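Long-range contacts in flagellar basal body protein (Helicobacter pylori, PDB 5NPY), which probably forms part of the flagellar hook, the curved joint that couples the basal-body rod to the filament: residues I195-N200 with Y357-D362; Q374-M379 with E399-I404; T417-G422 with A433-D438. One frame throughout, in Å; residues are numbered along the deposited sequence.

Interaction 1. Residues I195-N200 with Y357-D362; sequences ISVNLN and YSTEVD
I195 reaches V361 and T359 with two different branches. Its CG2 meets V361 CG2 at 3.5 Å, a tight carbon pair, while CD1 extends to within 3.8 Å of T359 OG1. The division follows from chi1 of 62°, which lodges CG1 between backbone N and carbonyl carbon and leaves CG2 beside the N. V197 works with a single methyl: CG2 touches T359 CG2 at 3.8 Å, the two side chains crossing at about a right angle, and also lies at the edge of the Y357 ring, 3.9 Å from CE2. With CG swung anti to the backbone N (chi1 -164°), the Y357 ring can receive L199 as well, whose CD2 comes obliquely to 3.8 Å from ring atom CD2. T359 turns its methyl to V197, while its OG1, beside I195 CD1, is hydrogen-bonded to Y377 OH. The strand axes run antiparallel at 156°, 9.4 Å apart at closest approach, so side chains alone join them, face to face between two sheets. Strand 192-198 is an inner strand of one sheet, flanked by 442-447 and 465-471; strand 346-364 lies in the other beside 370-381, whose Y377 packs on both I195 and L199.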
loop_
_atom_site.group_PDB
_atom_site.type_symbol
_atom_site.label_atom_id
_atom_site.label_comp_id
_atom_site.label_asym_id
_atom_site.label_seq_id
_atom_site.Cartn_x
_atom_site.Cartn_y
_atom_site.Cartn_z
ATOM N N ILE A 195 -2.798 -1.265 0.553
ATOM C CA ILE A 195 -2.747 -0.310 -0.554
ATOM C C ILE A 195 -3.804 0.767 -0.346
ATOM O O ILE A 195 -4.880 0.533 0.218
ATOM C CB ILE A 195 -2.922 -0.956 -1.948
ATOM C CG1 ILE A 195 -4.294 -1.622 -2.074
ATOM C CG2 ILE A 195 -1.757 -1.902 -2.249
ATOM C CD1 ILE A 195 -4.644 -2.086 -3.479
ATOM N N SER A 196 -3.466 1.969 -0.776
ATOM C CA SER A 196 -4.424 3.050 -0.928
ATOM C C SER A 196 -4.627 3.235 -2.423
ATOM O O SER A 196 -3.660 3.449 -3.158
ATOM C CB SER A 196 -3.944 4.338 -0.253
ATOM O OG SER A 196 -2.543 4.567 -0.383
ATOM N N VAL A 197 -5.875 3.100 -2.863
ATOM C CA VAL A 197 -6.272 3.223 -4.260
ATOM C C VAL A 197 -7.537 4.064 -4.317
ATOM O O VAL A 197 -8.429 3.942 -3.466
ATOM C CB VAL A 197 -6.503 1.834 -4.911
ATOM C CG1 VAL A 197 -7.570 1.012 -4.151
ATOM C CG2 VAL A 197 -6.899 1.969 -6.330
ATOM N N ASN A 198 -7.619 4.925 -5.309
ATOM C CA ASN A 198 -8.858 5.619 -5.585
ATOM C C ASN A 198 -9.511 4.908 -6.751
ATOM O O ASN A 198 -8.830 4.546 -7.714
ATOM C CB ASN A 198 -8.609 7.094 -5.890
ATOM C CG ASN A 198 -9.892 7.832 -6.124
ATOM O OD1 ASN A 198 -10.576 8.182 -5.160
ATOM N ND2 ASN A 198 -10.206 8.123 -7.381
ATOM N N LEU A 199 -10.816 4.678 -6.655
ATOM C CA LEU A 199 -11.549 3.969 -7.700
ATOM C C LEU A 199 -12.583 4.921 -8.279
ATOM O O LEU A 199 -13.560 5.262 -7.610
ATOM C CB LEU A 199 -12.207 2.701 -7.159
ATOM C CG LEU A 199 -11.305 1.568 -6.595
ATOM C CD1 LEU A 199 -12.144 0.460 -6.009
ATOM C CD2 LEU A 199 -10.371 0.979 -7.619
ATOM N N ASN A 200 -12.365 5.349 -9.503
ATOM C CA ASN A 200 -13.274 6.298 -10.134
ATOM C C ASN A 200 -14.209 5.550 -11.065
ATOM O O ASN A 200 -13.745 4.780 -11.925
ATOM C CB ASN A 200 -12.491 7.360 -10.908
ATOM C CG ASN A 200 -13.377 8.533 -11.386
ATOM O OD1 ASN A 200 -14.378 8.333 -12.059
ATOM N ND2 ASN A 200 -12.990 9.755 -11.036
ATOM N N TYR A 357 -10.996 -1.507 -12.900
ATOM C CA TYR A 357 -9.655 -1.011 -12.595
ATOM C C TYR A 357 -8.777 -2.200 -12.223
ATOM O O TYR A 357 -9.263 -3.314 -12.018
ATOM C CB TYR A 357 -9.667 0.050 -11.482
ATOM C CG TYR A 357 -8.369 0.856 -11.421
ATOM C CD1 TYR A 357 -7.857 1.451 -12.570
ATOM C CD2 TYR A 357 -7.653 0.990 -10.237
ATOM C CE1 TYR A 357 -6.669 2.185 -12.543
ATOM C CE2 TYR A 357 -6.460 1.716 -10.182
ATOM C CZ TYR A 357 -5.979 2.318 -11.357
ATOM O OH TYR A 357 -4.818 3.040 -11.369
ATOM N N SER A 358 -7.468 -1.954 -12.163
ATOM C CA SER A 358 -6.498 -2.979 -11.793
ATOM C C SER A 358 -5.297 -2.316 -11.133
ATOM O O SER A 358 -4.908 -1.207 -11.507
ATOM C CB SER A 358 -6.042 -3.809 -12.997
ATOM O OG SER A 358 -5.460 -2.967 -13.959
ATOM N N THR A 359 -4.751 -2.973 -10.115
ATOM C CA THR A 359 -3.579 -2.483 -9.400
ATOM C C THR A 359 -2.591 -3.630 -9.295
ATOM O O THR A 359 -2.924 -4.782 -9.575
ATOM C CB THR A 359 -3.929 -1.958 -8.001
ATOM O OG1 THR A 359 -4.350 -3.056 -7.170
ATOM C CG2 THR A 359 -5.048 -0.883 -8.103
ATOM N N GLU A 360 -1.368 -3.309 -8.889
ATOM C CA GLU A 360 -0.292 -4.292 -8.870
ATOM C C GLU A 360 0.799 -3.779 -7.943
ATOM O O GLU A 360 1.182 -2.612 -8.032
ATOM C CB GLU A 360 0.233 -4.534 -10.292
ATOM C CG GLU A 360 1.328 -5.579 -10.433
ATOM C CD GLU A 360 1.930 -5.605 -11.852
ATOM O OE1 GLU A 360 1.342 -6.256 -12.748
ATOM O OE2 GLU A 360 2.989 -4.967 -12.068
ATOM N N VAL A 361 1.248 -4.637 -7.032
ATOM C CA VAL A 361 2.238 -4.322 -6.007
ATOM C C VAL A 361 3.390 -5.320 -6.126
ATOM O O VAL A 361 3.165 -6.524 -6.317
ATOM C CB VAL A 361 1.605 -4.394 -4.596
ATOM C CG1 VAL A 361 2.630 -4.151 -3.504
ATOM C CG2 VAL A 361 0.433 -3.400 -4.475
ATOM N N ASP A 362 4.621 -4.823 -6.010
ATOM C CA ASP A 362 5.778 -5.702 -5.964
ATOM C C ASP A 362 5.863 -6.357 -4.595
ATOM O O ASP A 362 5.886 -5.670 -3.570
ATOM C CB ASP A 362 7.070 -4.932 -6.249
ATOM C CG ASP A 362 7.117 -4.334 -7.653
ATOM O OD1 ASP A 362 7.805 -3.300 -7.837
ATOM O OD2 ASP A 362 6.495 -4.899 -8.573
#

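Interaction 2. Residues Q374-M379 with E399-I404; sequences QSEYYM and EVKSYI. With 144 (tris-hydroxymethyl-methyl-ammonium), chain B.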
loop_
_atom_site.group_PDB
_atom_site.type_symbol
_atom_site.label_atom_id
_atom_site.label_comp_id
_atom_site.label_asym_id
_atom_site.label_seq_id
_atom_site.Cartn_x
_atom_site.Cartn_y
_atom_site.Cartn_z
ATOM N N GLN A 374 -1.620 -8.794 -7.765
ATOM C CA GLN A 374 -2.512 -8.120 -8.694
ATOM C C GLN A 374 -3.941 -8.123 -8.171
ATOM O O GLN A 374 -4.358 -9.020 -7.427
ATOM C CB GLN A 374 -2.455 -8.746 -10.082
ATOM C CG GLN A 374 -1.075 -8.563 -10.723
ATOM C CD GLN A 374 -1.008 -8.936 -12.185
ATOM O OE1 GLN A 374 -1.992 -9.367 -12.783
ATOM N NE2 GLN A 374 0.171 -8.774 -12.771
ATOM N N SER A 375 -4.666 -7.064 -8.530
ATOM C CA SER A 375 -6.065 -6.885 -8.171
ATOM C C SER A 375 -6.786 -6.325 -9.370
ATOM O O SER A 375 -6.314 -5.359 -9.970
ATOM C CB SER A 375 -6.261 -5.920 -7.000
ATOM O OG SER A 375 -5.932 -6.525 -5.779
ATOM N N GLU A 376 -7.933 -6.908 -9.688
ATOM C CA GLU A 376 -8.842 -6.378 -10.686
ATOM C C GLU A 376 -10.182 -6.056 -10.029
ATOM O O GLU A 376 -10.687 -6.838 -9.219
ATOM C CB GLU A 376 -9.028 -7.377 -11.796
ATOM C CG GLU A 376 -7.736 -7.986 -12.316
ATOM C CD GLU A 376 -8.028 -8.837 -13.530
ATOM O OE1 GLU A 376 -7.932 -10.073 -13.446
ATOM O OE2 GLU A 376 -8.449 -8.259 -14.553
ATOM N N TYR A 377 -10.763 -4.920 -10.405
ATOM C CA TYR A 377 -11.922 -4.330 -9.737
ATOM C C TYR A 377 -13.070 -4.208 -10.730
ATOM O O TYR A 377 -12.886 -3.706 -11.852
ATOM C CB TYR A 377 -11.575 -2.936 -9.164
ATOM C CG TYR A 377 -10.314 -2.870 -8.286
ATOM C CD1 TYR A 377 -10.405 -2.619 -6.912
ATOM C CD2 TYR A 377 -9.031 -3.042 -8.839
ATOM C CE1 TYR A 377 -9.255 -2.559 -6.097
ATOM C CE2 TYR A 377 -7.893 -2.963 -8.045
ATOM C CZ TYR A 377 -8.008 -2.732 -6.664
ATOM O OH TYR A 377 -6.879 -2.672 -5.854
ATOM N N TYR A 378 -14.254 -4.653 -10.319
ATOM C CA TYR A 378 -15.456 -4.569 -11.134
ATOM C C TYR A 378 -16.524 -3.890 -10.300
ATOM O O TYR A 378 -16.805 -4.340 -9.186
ATOM C CB TYR A 378 -15.925 -5.954 -11.580
ATOM C CG TYR A 378 -14.842 -6.821 -12.205
ATOM C CD1 TYR A 378 -14.128 -7.745 -11.448
ATOM C CD2 TYR A 378 -14.548 -6.726 -13.546
ATOM C CE1 TYR A 378 -13.131 -8.542 -12.021
ATOM C CE2 TYR A 378 -13.558 -7.498 -14.121
ATOM C CZ TYR A 378 -12.855 -8.401 -13.355
ATOM O OH TYR A 378 -11.878 -9.163 -13.935
ATOM N N MET A 379 -17.125 -2.814 -10.827
ATOM C CA MET A 379 -18.132 -2.055 -10.075
ATOM C C MET A 379 -19.496 -2.706 -10.173
ATOM O O MET A 379 -19.959 -3.042 -11.263
ATOM C CB MET A 379 -18.243 -0.619 -10.559
ATOM C CG MET A 379 -19.046 0.265 -9.605
ATOM S SD MET A 379 -18.863 2.010 -10.112
ATOM C CE MET A 379 -20.386 2.271 -10.985
ATOM N N GLU A 399 -16.491 -5.350 -6.610
ATOM C CA GLU A 399 -15.985 -6.680 -6.269
ATOM C C GLU A 399 -14.574 -6.842 -6.813
ATOM O O GLU A 399 -14.342 -6.665 -8.024
ATOM C CB GLU A 399 -16.876 -7.803 -6.808
ATOM C CG GLU A 399 -18.282 -7.727 -6.278
ATOM C CD GLU A 399 -19.023 -9.034 -6.377
ATOM O OE1 GLU A 399 -18.364 -10.093 -6.388
ATOM O OE2 GLU A 399 -20.264 -8.993 -6.429
ATOM N N VAL A 400 -13.651 -7.237 -5.927
ATOM C CA VAL A 400 -12.216 -7.270 -6.211
ATOM C C VAL A 400 -11.706 -8.716 -6.254
ATOM O O VAL A 400 -11.885 -9.484 -5.300
ATOM C CB VAL A 400 -11.439 -6.453 -5.166
ATOM C CG1 VAL A 400 -9.962 -6.430 -5.514
ATOM C CG2 VAL A 400 -12.081 -5.005 -4.947
ATOM N N LYS A 401 -11.004 -9.053 -7.330
ATOM C CA LYS A 401 -10.427 -10.373 -7.581
ATOM C C LYS A 401 -8.912 -10.244 -7.449
ATOM O O LYS A 401 -8.280 -9.587 -8.281
ATOM C CB LYS A 401 -10.842 -10.827 -8.985
ATOM C CG LYS A 401 -10.002 -11.896 -9.669
ATOM C CD LYS A 401 -10.407 -12.025 -11.150
ATOM C CE LYS A 401 -10.197 -13.452 -11.649
ATOM N NZ LYS A 401 -10.914 -13.712 -12.922
ATOM N N SER A 402 -8.324 -10.847 -6.406
ATOM C CA SER A 402 -6.900 -10.682 -6.125
ATOM C C SER A 402 -6.140 -12.013 -6.171
ATOM O O SER A 402 -6.644 -13.052 -5.721
ATOM C CB SER A 402 -6.670 -10.022 -4.764
ATOM O OG SER A 402 -7.378 -8.800 -4.625
ATOM N N TYR A 403 -4.900 -11.958 -6.669
ATOM C CA TYR A 403 -4.047 -13.131 -6.847
ATOM C C TYR A 403 -2.614 -12.650 -7.037
ATOM O O TYR A 403 -2.356 -11.448 -7.186
ATOM C CB TYR A 403 -4.503 -13.984 -8.038
ATOM C CG TYR A 403 -4.724 -13.147 -9.286
ATOM C CD1 TYR A 403 -3.691 -12.943 -10.200
ATOM C CD2 TYR A 403 -5.953 -12.531 -9.535
ATOM C CE1 TYR A 403 -3.878 -12.158 -11.337
ATOM C CE2 TYR A 403 -6.137 -11.725 -10.674
ATOM C CZ TYR A 403 -5.082 -11.554 -11.567
ATOM O OH TYR A 403 -5.224 -10.786 -12.688
ATOM N N ILE A 404 -1.685 -13.611 -7.045
ATOM C CA ILE A 404 -0.249 -13.358 -7.140
ATOM C C ILE A 404 0.287 -14.020 -8.404
ATOM O O ILE A 404 0.087 -15.222 -8.614
ATOM C CB ILE A 404 0.494 -13.888 -5.903
ATOM C CG1 ILE A 404 0.018 -13.165 -4.651
ATOM C CG2 ILE A 404 1.996 -13.729 -6.086
ATOM C CD1 ILE A 404 0.641 -13.707 -3.387
HETATM C C1 144 B . -24.102 -7.052 -3.061
HETATM N N 144 B . -23.375 -6.719 -4.286
HETATM C C2 144 B . -24.148 -7.150 -5.451
HETATM O O2 144 B . -24.037 -8.525 -5.729
HETATM C C3 144 B . -22.079 -7.388 -4.298
HETATM O O3 144 B . -21.205 -6.760 -5.210
HETATM C C4 144 B . -23.121 -5.277 -4.444
HETATM O O4 144 B . -23.645 -4.384 -3.486
HETATM O O HOH W 1 -13.235 -12.318 -13.415
#
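Y403 OH donates to E376 OE1 at 2.9 Å, meeting it 50° out of the carboxylate plane, with ring and carboxylate planes 79° apart. Y403 CG sits between its backbone N and carbonyl carbon (chi1 49°), which lays the ring over Q374 O and carries the hydroxyl across to E376. Y356 OH holds the other carboxylate oxygen, OE2. On the face that carries Y377 and V400, S375 OG and S402 OG share a hydrogen bond of 2.9 Å, and S375 OG is also bonded to Y446 OH. Backbone pairs Q374-Y403, E376-K401 and Y378-E399 supply six antiparallel hydrogen bonds; K401 N to E376 O, at 2.9 Å, is nearly straight. Near the other end of the ladder, E399 OE2 accepts a 2.7 Å bond from O3 of the bound tris-hydroxymethyl-methyl-ammonium, which T380 also binds. Apolar contact across the strands is between Y377 and V400, side by side: V400 CG1 makes a CH-pi contact 4.2 Å from the Y377 ring centroid, and V400 CG2 touches Y377 CD1 at 3.5 Å. On the opposite face, K401 NZ donates to a water and remains 4.7 Å from E376 OE1. Two tyrosine hydroxyls therefore fix the E376 carboxylate, and together with the nearby K401 ammonium they probably favour its charged form, whereas the V400 face combines the Y377-V400 apolar contact with buried hydroxyl bonds.

Interaction 3. Residues T417-G422 with A433-D438; sequences TWEIVG and APMTLD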
loop_
_atom_site.group_PDB
_atom_site.type_symbol
_atom_site.label_atom_id
_atom_site.label_comp_id
_atom_site.label_asym_id
_atom_site.label_seq_id
_atom_site.Cartn_x
_atom_site.Cartn_y
_atom_site.Cartn_z
ATOM N N THR A 417 -8.688 -14.742 -5.032
ATOM C CA THR A 417 -9.469 -14.502 -3.824
ATOM C C THR A 417 -10.374 -13.285 -4.037
ATOM O O THR A 417 -9.887 -12.179 -4.319
ATOM C CB THR A 417 -8.564 -14.267 -2.613
ATOM O OG1 THR A 417 -7.609 -15.332 -2.491
ATOM C CG2 THR A 417 -9.415 -14.189 -1.333
ATOM N N TRP A 418 -11.679 -13.482 -3.865
ATOM C CA TRP A 418 -12.671 -12.440 -4.101
ATOM C C TRP A 418 -13.048 -11.752 -2.798
ATOM O O TRP A 418 -13.210 -12.393 -1.760
ATOM C CB TRP A 418 -13.931 -12.998 -4.781
ATOM C CG TRP A 418 -13.706 -13.351 -6.215
ATOM C CD1 TRP A 418 -13.219 -14.518 -6.682
ATOM C CD2 TRP A 418 -13.915 -12.516 -7.372
ATOM N NE1 TRP A 418 -13.123 -14.492 -8.039
ATOM C CE2 TRP A 418 -13.539 -13.273 -8.498
ATOM C CE3 TRP A 418 -14.403 -11.221 -7.565
ATOM C CZ2 TRP A 418 -13.628 -12.782 -9.808
ATOM C CZ3 TRP A 418 -14.488 -10.727 -8.867
ATOM C CH2 TRP A 418 -14.105 -11.508 -9.968
ATOM N N GLU A 419 -13.182 -10.434 -2.866
ATOM C CA GLU A 419 -13.527 -9.618 -1.720
ATOM C C GLU A 419 -14.452 -8.511 -2.209
ATOM O O GLU A 419 -14.279 -7.999 -3.322
ATOM C CB GLU A 419 -12.249 -9.069 -1.076
ATOM C CG GLU A 419 -12.432 -8.406 0.252
ATOM C CD GLU A 419 -12.975 -9.375 1.283
ATOM O OE1 GLU A 419 -12.430 -10.501 1.395
ATOM O OE2 GLU A 419 -13.974 -9.020 1.948
ATOM N N ILE A 420 -15.459 -8.166 -1.411
ATOM C CA ILE A 420 -16.398 -7.112 -1.786
ATOM C C ILE A 420 -16.050 -5.857 -1.003
ATOM O O ILE A 420 -15.842 -5.907 0.218
ATOM C CB ILE A 420 -17.861 -7.521 -1.557
ATOM C CG1 ILE A 420 -18.208 -8.766 -2.392
ATOM C CG2 ILE A 420 -18.793 -6.380 -1.942
ATOM C CD1 ILE A 420 -19.587 -9.305 -2.129
ATOM N N VAL A 421 -15.984 -4.736 -1.710
ATOM C CA VAL A 421 -15.477 -3.468 -1.202
ATOM C C VAL A 421 -16.568 -2.413 -1.323
ATOM O O VAL A 421 -17.275 -2.384 -2.333
ATOM C CB VAL A 421 -14.223 -3.083 -2.007
ATOM C CG1 VAL A 421 -14.017 -1.643 -2.042
ATOM C CG2 VAL A 421 -13.026 -3.814 -1.498
ATOM N N GLY A 422 -16.735 -1.576 -0.274
ATOM C CA GLY A 422 -17.742 -0.534 -0.265
ATOM C C GLY A 422 -17.144 0.833 0.059
ATOM O O GLY A 422 -15.998 0.945 0.484
ATOM N N ALA A 433 -12.699 -5.377 4.488
ATOM C CA ALA A 433 -12.052 -6.219 5.475
ATOM C C ALA A 433 -10.817 -6.864 4.870
ATOM O O ALA A 433 -10.856 -7.307 3.715
ATOM C CB ALA A 433 -13.008 -7.323 5.980
ATOM N N PRO A 434 -9.737 -6.979 5.630
ATOM C CA PRO A 434 -8.517 -7.597 5.093
ATOM C C PRO A 434 -8.747 -9.057 4.715
ATOM O O PRO A 434 -9.668 -9.722 5.197
ATOM C CB PRO A 434 -7.522 -7.462 6.247
ATOM C CG PRO A 434 -8.398 -7.469 7.480
ATOM C CD PRO A 434 -9.650 -6.729 7.082
ATOM N N MET A 435 -7.910 -9.549 3.808
ATOM C CA MET A 435 -8.079 -10.898 3.292
ATOM C C MET A 435 -6.768 -11.657 3.461
ATOM O O MET A 435 -5.715 -11.076 3.759
ATOM C CB MET A 435 -8.557 -10.881 1.821
ATOM C CG MET A 435 -7.458 -10.756 0.750
ATOM S SD MET A 435 -8.124 -10.221 -0.863
ATOM C CE MET A 435 -8.125 -8.441 -0.550
ATOM N N THR A 436 -6.848 -12.977 3.298
ATOM C CA THR A 436 -5.682 -13.850 3.443
ATOM C C THR A 436 -5.400 -14.541 2.120
ATOM O O THR A 436 -6.231 -15.306 1.618
ATOM C CB THR A 436 -5.866 -14.891 4.552
ATOM O OG1 THR A 436 -5.924 -14.219 5.819
ATOM C CG2 THR A 436 -4.654 -15.866 4.551
ATOM N N LEU A 437 -4.248 -14.240 1.544
ATOM C CA LEU A 437 -3.771 -14.902 0.344
ATOM C C LEU A 437 -2.735 -15.925 0.755
ATOM O O LEU A 437 -2.059 -15.762 1.772
ATOM C CB LEU A 437 -3.125 -13.907 -0.620
ATOM C CG LEU A 437 -3.904 -12.622 -0.857
ATOM C CD1 LEU A 437 -3.137 -11.774 -1.865
ATOM C CD2 LEU A 437 -5.321 -12.945 -1.313
ATOM N N ASP A 438 -2.585 -16.958 -0.058
ATOM C CA ASP A 438 -1.500 -17.919 0.105
ATOM C C ASP A 438 -0.348 -17.547 -0.831
ATOM O O ASP A 438 -0.478 -17.627 -2.056
ATOM C CB ASP A 438 -1.978 -19.345 -0.161
ATOM C CG ASP A 438 -0.884 -20.356 0.097
ATOM O OD1 ASP A 438 -0.159 -20.700 -0.868
ATOM O OD2 ASP A 438 -0.728 -20.756 1.279
HETATM O O HOH W 2 -14.406 -6.689 2.805
HETATM O O HOH W 3 -11.898 -11.175 3.881
#
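The carboxylate of E419 has A433 O directly over one face, 3.8 Å from CD, and M435 CB obliquely on that same side, 3.9 Å from OE1. Its two oxygens are met by separate waters, both displaced toward the A433 side of the plane. One water donates to OE2 at 2.5 Å and to I420 O while accepting from A433 N; the other donates to OE1 at 2.6 Å and to P434 O. The polar links from the carboxylate to A433 N and P434 O thus run through water. CG of E419 stands anti to the backbone N (chi1 -170°), and a bend at chi2 (62°) turns the carboxylate along the facing chain. The strands belong to different sheets, antiparallel at 168° with axes 8.4 Å apart: 411-423 pairs with 396-406 and, by a hairpin, with 430-431, after which the chain passes over to 435-439, an outer strand of the second sheet. Beyond E419 the layers meet through T417: L437 CD2 lies 3.5 Å from T417 OG1, while T417 CG2 lies 4.2 Å from M435 SD as the two side chains slide past each other in opposite directions. M435 continues inward onto S402 and L448. W418, whose CB is directed away, makes a cation-pi contact with R223; I420 touches the bound tris-hydroxymethyl-methyl-ammonium.

All three contacts lie near the middle of the elongated chain, their centres 9 to 15 Å from its centre, and along the sequence they close in series. Centres of interactions 1 and 2 are about 9 Å apart, as are those of 2 and 3; 1 and 3 are about 14 Å apart. Strands 346-364, 370-381, 396-406 and 411-423 follow one another as sheet neighbours, with backbone bonds such as Y357 O to Y377 N and S402 O to T417 N joining the contacts. Interaction 2 lies within this sheet; interactions 1 and 3 each bridge it to the sheet containing 192-198 and 435-439, so the two layers are pinned together at two places.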